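Local atomic coordinates of Mgp-operon protein 3 (Mycoplasma pneumoniae, PDB entry 6RJ1), a protein that probably serves in cell adhesion as an extracellular adhesin of the human pathogen Mycoplasma pneumoniae. Residues 493-499 with 722-728; 550-556 with 693-699. One frame throughout, in Å; residues are numbered along the deposited sequence.

Contact 1 of 2, residues 493-499 with 722-728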
ATOM      1  N   TRP A 493       3.332  10.546   7.293  1.00 54.69           N
ATOM      2  CA  TRP A 493       3.569  10.472   5.849  1.00 54.54           C
ATOM      3  C   TRP A 493       3.152  11.791   5.168  1.00 61.77           C
ATOM      4  O   TRP A 493       3.811  12.224   4.217  1.00 61.91           O
ATOM      5  CB  TRP A 493       2.843   9.285   5.214  1.00 52.34           C
ATOM      6  CG  TRP A 493       3.601   7.993   5.286  1.00 52.51           C
ATOM      7  CD1 TRP A 493       3.192   6.838   5.882  1.00 55.02           C
ATOM      8  CD2 TRP A 493       4.897   7.724   4.729  1.00 52.36           C
ATOM      9  NE1 TRP A 493       4.144   5.861   5.727  1.00 54.20           N
ATOM     10  CE2 TRP A 493       5.202   6.375   5.020  1.00 55.96           C
ATOM     11  CE3 TRP A 493       5.827   8.489   3.992  1.00 53.49           C
ATOM     12  CZ2 TRP A 493       6.412   5.782   4.630  1.00 55.38           C
ATOM     13  CZ3 TRP A 493       7.015   7.897   3.591  1.00 54.79           C
ATOM     14  CH2 TRP A 493       7.307   6.563   3.920  1.00 55.39           C
ATOM     15  N   ALA A 494       2.089  12.445   5.699  1.00 59.66           N
ATOM     16  CA  ALA A 494       1.560  13.730   5.229  1.00 60.14           C
ATOM     17  C   ALA A 494       2.573  14.860   5.405  1.00 64.96           C
ATOM     18  O   ALA A 494       2.432  15.909   4.776  1.00 65.35           O
ATOM     19  CB  ALA A 494       0.262  14.065   5.953  1.00 60.81           C
ATOM     20  N   LYS A 495       3.575  14.658   6.277  1.00 61.67           N
ATOM     21  CA  LYS A 495       4.655  15.617   6.537  1.00 61.09           C
ATOM     22  C   LYS A 495       5.969  15.151   5.862  1.00 64.72           C
ATOM     23  O   LYS A 495       7.019  15.760   6.076  1.00 63.82           O
ATOM     24  CB  LYS A 495       4.840  15.840   8.043  1.00 62.72           C
ATOM     25  CG  LYS A 495       3.809  16.776   8.650  1.00 73.03           C
ATOM     26  CD  LYS A 495       3.834  16.780  10.175  1.00 83.78           C
ATOM     27  CE  LYS A 495       4.858  17.721  10.762  1.00106.29           C
ATOM     28  NZ  LYS A 495       4.610  17.984  12.208  1.00120.76           N
ATOM     29  N   THR A 496       5.899  14.070   5.039  1.00 60.42           N
ATOM     30  CA  THR A 496       7.037  13.546   4.285  1.00 59.76           C
ATOM     31  C   THR A 496       6.766  13.741   2.798  1.00 64.50           C
ATOM     32  O   THR A 496       6.015  12.973   2.186  1.00 64.43           O
ATOM     33  CB  THR A 496       7.375  12.096   4.663  1.00 63.74           C
ATOM     34  OG1 THR A 496       7.445  11.969   6.080  1.00 62.74           O
ATOM     35  CG2 THR A 496       8.687  11.634   4.053  1.00 60.86           C
ATOM     36  N   GLU A 497       7.355  14.804   2.234  1.00 60.97           N
ATOM     37  CA  GLU A 497       7.243  15.167   0.831  1.00 60.64           C
ATOM     38  C   GLU A 497       8.185  14.273   0.026  1.00 64.25           C
ATOM     39  O   GLU A 497       9.381  14.193   0.316  1.00 64.00           O
ATOM     40  CB  GLU A 497       7.570  16.655   0.639  1.00 62.17           C
ATOM     41  CG  GLU A 497       7.198  17.232  -0.719  1.00 77.35           C
ATOM     42  CD  GLU A 497       7.828  18.590  -0.976  1.00108.27           C
ATOM     43  OE1 GLU A 497       9.032  18.636  -1.322  1.00 95.99           O
ATOM     44  OE2 GLU A 497       7.120  19.611  -0.815  1.00107.56           O
ATOM     45  N   LEU A 498       7.627  13.561  -0.950  1.00 60.76           N
ATOM     46  CA  LEU A 498       8.384  12.654  -1.804  1.00 59.85           C
ATOM     47  C   LEU A 498       8.489  13.230  -3.207  1.00 63.45           C
ATOM     48  O   LEU A 498       7.717  14.120  -3.580  1.00 61.82           O
ATOM     49  CB  LEU A 498       7.716  11.261  -1.856  1.00 59.41           C
ATOM     50  CG  LEU A 498       7.511  10.524  -0.520  1.00 63.27           C
ATOM     51  CD1 LEU A 498       6.811   9.222  -0.722  1.00 62.42           C
ATOM     52  CD2 LEU A 498       8.824  10.265   0.204  1.00 65.01           C
ATOM     53  N   ASN A 499       9.478  12.750  -3.963  1.00 60.23           N
ATOM     54  CA  ASN A 499       9.653  13.119  -5.356  1.00 60.26           C
ATOM     55  C   ASN A 499       8.792  12.124  -6.130  1.00 64.16           C
ATOM     56  O   ASN A 499       8.933  10.910  -5.956  1.00 64.63           O
ATOM     57  CB  ASN A 499      11.118  13.034  -5.765  1.00 61.16           C
ATOM     58  CG  ASN A 499      11.436  13.499  -7.167  1.00 74.70           C
ATOM     59  OD1 ASN A 499      10.569  13.701  -8.025  1.00 70.34           O
ATOM     60  ND2 ASN A 499      12.709  13.674  -7.431  1.00 65.24           N
ATOM     61  N   LYS A 722       8.205  20.117   6.622  1.00 86.01           N
ATOM     62  CA  LYS A 722       8.159  18.874   5.871  1.00 83.35           C
ATOM     63  C   LYS A 722       9.537  18.209   5.735  1.00 82.46           C
ATOM     64  O   LYS A 722      10.560  18.894   5.694  1.00 81.40           O
ATOM     65  CB  LYS A 722       7.577  19.164   4.473  1.00 85.28           C
ATOM     66  CG  LYS A 722       6.384  18.303   4.066  1.00 97.90           C
ATOM     67  CD  LYS A 722       5.047  18.852   4.573  1.00105.37           C
ATOM     68  CE  LYS A 722       3.960  18.773   3.533  1.00108.96           C
ATOM     69  NZ  LYS A 722       4.069  19.873   2.536  1.00115.55           N
ATOM     70  N   VAL A 723       9.542  16.871   5.643  1.00 76.05           N
ATOM     71  CA  VAL A 723      10.725  16.032   5.433  1.00 74.69           C
ATOM     72  C   VAL A 723      10.806  15.903   3.909  1.00 78.11           C
ATOM     73  O   VAL A 723       9.782  15.661   3.263  1.00 78.66           O
ATOM     74  CB  VAL A 723      10.584  14.626   6.099  1.00 77.77           C
ATOM     75  CG1 VAL A 723      11.890  13.842   6.034  1.00 77.19           C
ATOM     76  CG2 VAL A 723      10.098  14.725   7.532  1.00 77.41           C
ATOM     77  N   LYS A 724      11.990  16.087   3.333  1.00 73.16           N
ATOM     78  CA  LYS A 724      12.151  15.989   1.884  1.00 72.55           C
ATOM     79  C   LYS A 724      13.046  14.826   1.454  1.00 75.00           C
ATOM     80  O   LYS A 724      14.256  14.845   1.701  1.00 74.98           O
ATOM     81  CB  LYS A 724      12.629  17.323   1.278  1.00 75.32           C
ATOM     82  CG  LYS A 724      11.529  18.367   1.123  1.00 95.66           C
ATOM     83  CD  LYS A 724      12.017  19.556   0.301  1.00107.87           C
ATOM     84  CE  LYS A 724      11.069  20.729   0.367  1.00120.58           C
ATOM     85  NZ  LYS A 724      11.585  21.896  -0.393  1.00128.99           N
ATOM     86  N   TRP A 725      12.435  13.812   0.814  1.00 69.92           N
ATOM     87  CA  TRP A 725      13.118  12.643   0.257  1.00 69.06           C
ATOM     88  C   TRP A 725      13.068  12.854  -1.257  1.00 72.29           C
ATOM     89  O   TRP A 725      12.033  12.627  -1.890  1.00 73.19           O
ATOM     90  CB  TRP A 725      12.426  11.325   0.689  1.00 67.59           C
ATOM     91  CG  TRP A 725      12.498  10.995   2.162  1.00 68.48           C
ATOM     92  CD1 TRP A 725      13.125  11.711   3.144  1.00 71.35           C
ATOM     93  CD2 TRP A 725      11.946   9.833   2.802  1.00 68.17           C
ATOM     94  NE1 TRP A 725      12.980  11.078   4.359  1.00 70.64           N
ATOM     95  CE2 TRP A 725      12.264   9.922   4.179  1.00 72.17           C
ATOM     96  CE3 TRP A 725      11.208   8.723   2.348  1.00 69.02           C
ATOM     97  CZ2 TRP A 725      11.865   8.947   5.103  1.00 71.45           C
ATOM     98  CZ3 TRP A 725      10.804   7.768   3.264  1.00 70.33           C
ATOM     99  CH2 TRP A 725      11.144   7.875   4.621  1.00 71.17           C
ATOM    100  N   THR A 726      14.153  13.395  -1.817  1.00 67.64           N
ATOM    101  CA  THR A 726      14.229  13.759  -3.235  1.00 67.34           C
ATOM    102  C   THR A 726      14.634  12.606  -4.176  1.00 71.56           C
ATOM    103  O   THR A 726      14.364  12.687  -5.379  1.00 70.87           O
ATOM    104  CB  THR A 726      15.135  14.979  -3.419  1.00 73.42           C
ATOM    105  OG1 THR A 726      16.352  14.757  -2.717  1.00 73.03           O
ATOM    106  CG2 THR A 726      14.481  16.265  -2.924  1.00 72.21           C
ATOM    107  N   ASN A 727      15.265  11.542  -3.648  1.00 68.09           N
ATOM    108  CA  ASN A 727      15.675  10.413  -4.484  1.00 67.61           C
ATOM    109  C   ASN A 727      14.619   9.305  -4.498  1.00 69.71           C
ATOM    110  O   ASN A 727      14.888   8.144  -4.184  1.00 69.09           O
ATOM    111  CB  ASN A 727      17.068   9.919  -4.110  1.00 68.36           C
ATOM    112  CG  ASN A 727      18.112  10.926  -4.482  1.00 89.59           C
ATOM    113  OD1 ASN A 727      18.365  11.172  -5.661  1.00 89.25           O
ATOM    114  ND2 ASN A 727      18.711  11.553  -3.488  1.00 79.85           N
ATOM    115  N   THR A 728      13.402   9.699  -4.868  1.00 65.33           N
ATOM    116  CA  THR A 728      12.246   8.822  -4.982  1.00 65.06           C
ATOM    117  C   THR A 728      11.573   9.084  -6.327  1.00 68.82           C
ATOM    118  O   THR A 728      11.895  10.067  -7.007  1.00 69.93           O
ATOM    119  CB  THR A 728      11.261   9.029  -3.799  1.00 71.02           C
ATOM    120  OG1 THR A 728      10.881  10.396  -3.733  1.00 67.20           O
ATOM    121  CG2 THR A 728      11.830   8.584  -2.447  1.00 68.29           C
TER
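Trp-725 packs against three side chains of 493-499. Thr-496 and Leu-498 share its face of a short parallel strand pair, and Trp-493 comes in from the preceding loop. Its CB starts beside Leu-498, and CE3 comes 3.6 Å from Leu-498 CD2. The two side chains run alongside each other in the same direction. Further out, the six-membered ring lies under Thr-496. Thr-496 CG2 sits 4.0 Å from the centroid of that ring, over the face, in a CH-pi contact. It gets there because CG2 is anti to the threonine backbone N. At the far end, CZ3 of Trp-725 reaches CH2 of Trp-493 at 3.8 Å, with the ring planes at 86°. Trp-725 NE1 is bonded to Glu-703 O.

Backbone bonds alternate between the strands. Val-723 N gives a straight bond to Lys-495 O (2.8 Å, 171°). Val-723 O accepts from Glu-497 N, and Glu-497 O from Trp-725 N. Asn-499 pins the turn that follows Trp-725. Its backbone N donates to Thr-728 OG1 (2.8 Å). Its ND2 donates to Thr-726 O (2.8 Å), which lies close to the amide plane. On the Glu-497 and Lys-724 face, the two side chains run side by side. Glu-497 OE1 stays 4.2 Å from Lys-724 NZ, beyond a salt bridge.

Strand 496-498 is thus joined in parallel to strand 723-732 of a mixed sheet. Helix 701-712 covers Val-723 through Ser-706, Ala-707 and Asn-710. Tyr-478, from strand 477-482, meets both tryptophan rings and bonds to Thr-496 OG1, while Leu-498 packs on Tyr-538 of strand 538-546 and Val-695 of strand 693-699.

Contact 2 of 2, residues 550-556 with 693-699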
ATOM      1  N   LEU A 550      18.769   3.155   2.770  1.00 73.36           N
ATOM      2  CA  LEU A 550      17.478   2.494   2.883  1.00 72.56           C
ATOM      3  C   LEU A 550      16.740   2.569   1.540  1.00 74.72           C
ATOM      4  O   LEU A 550      16.655   3.626   0.925  1.00 74.47           O
ATOM      5  CB  LEU A 550      16.620   3.111   4.005  1.00 72.54           C
ATOM      6  CG  LEU A 550      15.211   2.508   4.177  1.00 77.42           C
ATOM      7  CD1 LEU A 550      15.240   1.273   5.054  1.00 77.85           C
ATOM      8  CD2 LEU A 550      14.224   3.532   4.696  1.00 78.75           C
ATOM      9  N   VAL A 551      16.201   1.441   1.110  1.00 68.95           N
ATOM     10  CA  VAL A 551      15.422   1.335  -0.106  1.00 67.41           C
ATOM     11  C   VAL A 551      14.003   0.912   0.306  1.00 69.51           C
ATOM     12  O   VAL A 551      13.840   0.073   1.192  1.00 69.53           O
ATOM     13  CB  VAL A 551      16.110   0.367  -1.099  1.00 70.74           C
ATOM     14  CG1 VAL A 551      15.159  -0.068  -2.200  1.00 71.25           C
ATOM     15  CG2 VAL A 551      17.354   1.007  -1.702  1.00 70.16           C
ATOM     16  N   PHE A 552      12.983   1.534  -0.292  1.00 63.76           N
ATOM     17  CA  PHE A 552      11.585   1.219  -0.007  1.00 61.64           C
ATOM     18  C   PHE A 552      10.732   1.290  -1.279  1.00 61.93           C
ATOM     19  O   PHE A 552      11.135   1.886  -2.285  1.00 60.82           O
ATOM     20  CB  PHE A 552      11.023   2.144   1.098  1.00 63.05           C
ATOM     21  CG  PHE A 552      10.565   3.494   0.596  1.00 64.27           C
ATOM     22  CD1 PHE A 552      11.483   4.514   0.358  1.00 67.14           C
ATOM     23  CD2 PHE A 552       9.221   3.734   0.320  1.00 65.53           C
ATOM     24  CE1 PHE A 552      11.062   5.753  -0.144  1.00 67.38           C
ATOM     25  CE2 PHE A 552       8.806   4.965  -0.197  1.00 67.71           C
ATOM     26  CZ  PHE A 552       9.730   5.965  -0.424  1.00 65.61           C
ATOM     27  N   ALA A 553       9.538   0.689  -1.205  1.00 56.99           N
ATOM     28  CA  ALA A 553       8.525   0.665  -2.256  1.00 56.20           C
ATOM     29  C   ALA A 553       7.179   0.492  -1.600  1.00 60.65           C
ATOM     30  O   ALA A 553       7.046  -0.233  -0.603  1.00 60.18           O
ATOM     31  CB  ALA A 553       8.779  -0.461  -3.244  1.00 56.58           C
ATOM     32  N   ALA A 554       6.186   1.198  -2.133  1.00 57.39           N
ATOM     33  CA  ALA A 554       4.827   1.196  -1.616  1.00 56.86           C
ATOM     34  C   ALA A 554       3.861   1.622  -2.705  1.00 60.44           C
ATOM     35  O   ALA A 554       4.260   2.259  -3.681  1.00 59.64           O
ATOM     36  CB  ALA A 554       4.731   2.178  -0.448  1.00 57.32           C
ATOM     37  N   PHE A 555       2.586   1.289  -2.532  1.00 56.17           N
ATOM     38  CA  PHE A 555       1.557   1.779  -3.430  1.00 54.97           C
ATOM     39  C   PHE A 555       0.970   2.981  -2.724  1.00 58.46           C
ATOM     40  O   PHE A 555       0.798   2.954  -1.502  1.00 58.02           O
ATOM     41  CB  PHE A 555       0.463   0.739  -3.678  1.00 56.22           C
ATOM     42  CG  PHE A 555       0.685  -0.055  -4.932  1.00 57.34           C
ATOM     43  CD1 PHE A 555       0.381   0.487  -6.180  1.00 59.72           C
ATOM     44  CD2 PHE A 555       1.202  -1.344  -4.874  1.00 58.37           C
ATOM     45  CE1 PHE A 555       0.610  -0.245  -7.347  1.00 59.81           C
ATOM     46  CE2 PHE A 555       1.424  -2.076  -6.040  1.00 60.63           C
ATOM     47  CZ  PHE A 555       1.131  -1.517  -7.267  1.00 58.81           C
ATOM     48  N   LYS A 556       0.710   4.048  -3.473  1.00 54.41           N
ATOM     49  CA  LYS A 556       0.091   5.245  -2.929  1.00 53.60           C
ATOM     50  C   LYS A 556      -1.361   4.863  -2.662  1.00 58.65           C
ATOM     51  O   LYS A 556      -2.047   4.379  -3.568  1.00 58.97           O
ATOM     52  CB  LYS A 556       0.177   6.386  -3.961  1.00 54.96           C
ATOM     53  CG  LYS A 556      -0.519   7.678  -3.549  1.00 52.89           C
ATOM     54  CD  LYS A 556      -0.987   8.485  -4.769  1.00 60.31           C
ATOM     55  CE  LYS A 556      -2.446   8.243  -5.107  1.00 72.25           C
ATOM     56  NZ  LYS A 556      -3.361   9.000  -4.202  1.00 90.20           N
ATOM     57  N   LEU A 693      -0.634   3.803  -8.411  1.00 53.84           N
ATOM     58  CA  LEU A 693       0.682   4.424  -8.377  1.00 53.13           C
ATOM     59  C   LEU A 693       1.660   3.788  -7.399  1.00 58.22           C
ATOM     60  O   LEU A 693       1.455   3.839  -6.179  1.00 58.77           O
ATOM     61  CB  LEU A 693       0.547   5.929  -8.101  1.00 52.53           C
ATOM     62  CG  LEU A 693       0.918   6.898  -9.223  1.00 55.51           C
ATOM     63  CD1 LEU A 693       0.111   6.646 -10.501  1.00 53.85           C
ATOM     64  CD2 LEU A 693       0.722   8.321  -8.758  1.00 57.37           C
ATOM     65  N   LEU A 694       2.747   3.207  -7.943  1.00 53.77           N
ATOM     66  CA  LEU A 694       3.814   2.661  -7.129  1.00 53.11           C
ATOM     67  C   LEU A 694       4.826   3.775  -6.877  1.00 57.42           C
ATOM     68  O   LEU A 694       5.241   4.468  -7.796  1.00 56.19           O
ATOM     69  CB  LEU A 694       4.486   1.429  -7.757  1.00 52.70           C
ATOM     70  CG  LEU A 694       5.459   0.677  -6.810  1.00 56.19           C
ATOM     71  CD1 LEU A 694       4.730  -0.376  -5.968  1.00 55.12           C
ATOM     72  CD2 LEU A 694       6.606   0.066  -7.573  1.00 56.19           C
ATOM     73  N   VAL A 695       5.172   3.954  -5.617  1.00 55.28           N
ATOM     74  CA  VAL A 695       6.119   4.928  -5.099  1.00 55.84           C
ATOM     75  C   VAL A 695       7.319   4.111  -4.597  1.00 61.84           C
ATOM     76  O   VAL A 695       7.144   3.110  -3.898  1.00 61.36           O
ATOM     77  CB  VAL A 695       5.426   5.753  -3.973  1.00 59.95           C
ATOM     78  CG1 VAL A 695       6.419   6.564  -3.165  1.00 59.92           C
ATOM     79  CG2 VAL A 695       4.345   6.662  -4.549  1.00 59.43           C
ATOM     80  N   TYR A 696       8.525   4.500  -5.003  1.00 59.89           N
ATOM     81  CA  TYR A 696       9.762   3.805  -4.623  1.00 60.14           C
ATOM     82  C   TYR A 696      10.898   4.809  -4.490  1.00 65.84           C
ATOM     83  O   TYR A 696      10.791   5.927  -4.997  1.00 65.11           O
ATOM     84  CB  TYR A 696      10.117   2.705  -5.650  1.00 61.25           C
ATOM     85  CG  TYR A 696      10.370   3.221  -7.055  1.00 62.49           C
ATOM     86  CD1 TYR A 696       9.317   3.435  -7.944  1.00 63.91           C
ATOM     87  CD2 TYR A 696      11.663   3.491  -7.497  1.00 62.95           C
ATOM     88  CE1 TYR A 696       9.540   3.932  -9.225  1.00 64.27           C
ATOM     89  CE2 TYR A 696      11.899   3.976  -8.783  1.00 63.99           C
ATOM     90  CZ  TYR A 696      10.833   4.205  -9.640  1.00 72.70           C
ATOM     91  OH  TYR A 696      11.052   4.697 -10.907  1.00 75.83           O
ATOM     92  N   GLY A 697      11.976   4.404  -3.832  1.00 63.78           N
ATOM     93  CA  GLY A 697      13.132   5.272  -3.675  1.00 63.73           C
ATOM     94  C   GLY A 697      14.218   4.766  -2.759  1.00 67.71           C
ATOM     95  O   GLY A 697      14.066   3.744  -2.079  1.00 66.37           O
ATOM     96  N   ILE A 698      15.339   5.499  -2.776  1.00 64.94           N
ATOM     97  CA  ILE A 698      16.527   5.298  -1.955  1.00 65.22           C
ATOM     98  C   ILE A 698      16.638   6.513  -1.018  1.00 70.29           C
ATOM     99  O   ILE A 698      16.432   7.648  -1.460  1.00 70.64           O
ATOM    100  CB  ILE A 698      17.806   5.031  -2.813  1.00 68.25           C
ATOM    101  CG1 ILE A 698      18.993   4.595  -1.924  1.00 67.80           C
ATOM    102  CG2 ILE A 698      18.172   6.216  -3.766  1.00 69.36           C
ATOM    103  CD1 ILE A 698      20.176   4.012  -2.675  1.00 76.28           C
ATOM    104  N   VAL A 699      16.900   6.270   0.274  1.00 66.53           N
ATOM    105  CA  VAL A 699      16.978   7.331   1.273  1.00 66.46           C
ATOM    106  C   VAL A 699      18.246   7.161   2.138  1.00 72.83           C
ATOM    107  O   VAL A 699      18.538   6.059   2.610  1.00 72.74           O
ATOM    108  CB  VAL A 699      15.643   7.497   2.078  1.00 69.83           C
ATOM    109  CG1 VAL A 699      14.756   6.252   2.021  1.00 69.86           C
ATOM    110  CG2 VAL A 699      15.858   7.960   3.510  1.00 69.15           C
TER
HETATM  111  O   HOH W   1      -2.010   4.927  -6.248  1.00 56.37           O
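Phe-552 carries its CG between the backbone N and the carbonyl carbon (chi1 82°), which brings the ring across the strand boundary to Gly-697. One ring face has Gly-697 N above it, near the rim, 4.0 Å from CE1. The same ring meets a valine from each side of the glycine in sequence: its CE2 lies 4.1 Å from Val-695 CG1, and its CD1 touches CG1 of Val-699. On the other face of the sheet, Leu-694 has CG anti to its backbone N (chi1 -170°). This sends CD1 over the ring face of Phe-555, 3.7 Å from CE2, in a CH-pi contact.

Strands 549-563 and 693-699 form a regular antiparallel pair, in which hydrogen-bonded and non-hydrogen-bonded pairs alternate from Leu-550 with Val-699 to Phe-555 with Leu-694. Together with strand 538-546 on one side and 723-732 on the other, they make a four-stranded antiparallel unit. This is consistent with a blade, since the MgpC family belongs to the beta-propeller clan. At one end Lys-556 N donates to Leu-693 O (2.8 Å, 175°). A water extends the pairing there, donating to Lys-556 O and accepting from Leu-693 N.

Val-551, Ala-553, Tyr-696 and Ile-698 face strands 799-805 and 808-815, and the Tyr-696 OH bonds to Ser-833 OG. Lys-556 turns its NZ to Asn-660 OD1.

The two contacts lie in one mixed sheet, with centres about 11 Å apart. Along the chain the order is 493-499, 550-556, 693-699, 722-728, so both strands of contact 2 fall between those of contact 1. Strands 693-699 and 723-732 are antiparallel neighbours and join the two pairs directly. Asn-727 O and Ile-698 N, 3.0 Å apart, make a probable hydrogen bond across this seam. Side chains meet too: Leu-498 CD1 packs on Val-695 CG1, and Thr-728 CG2 on Phe-552 CE1. Contact 2 lies nearer the centre of the chain. Segments far apart in sequence are thereby tied into one buried part of this adhesin domain.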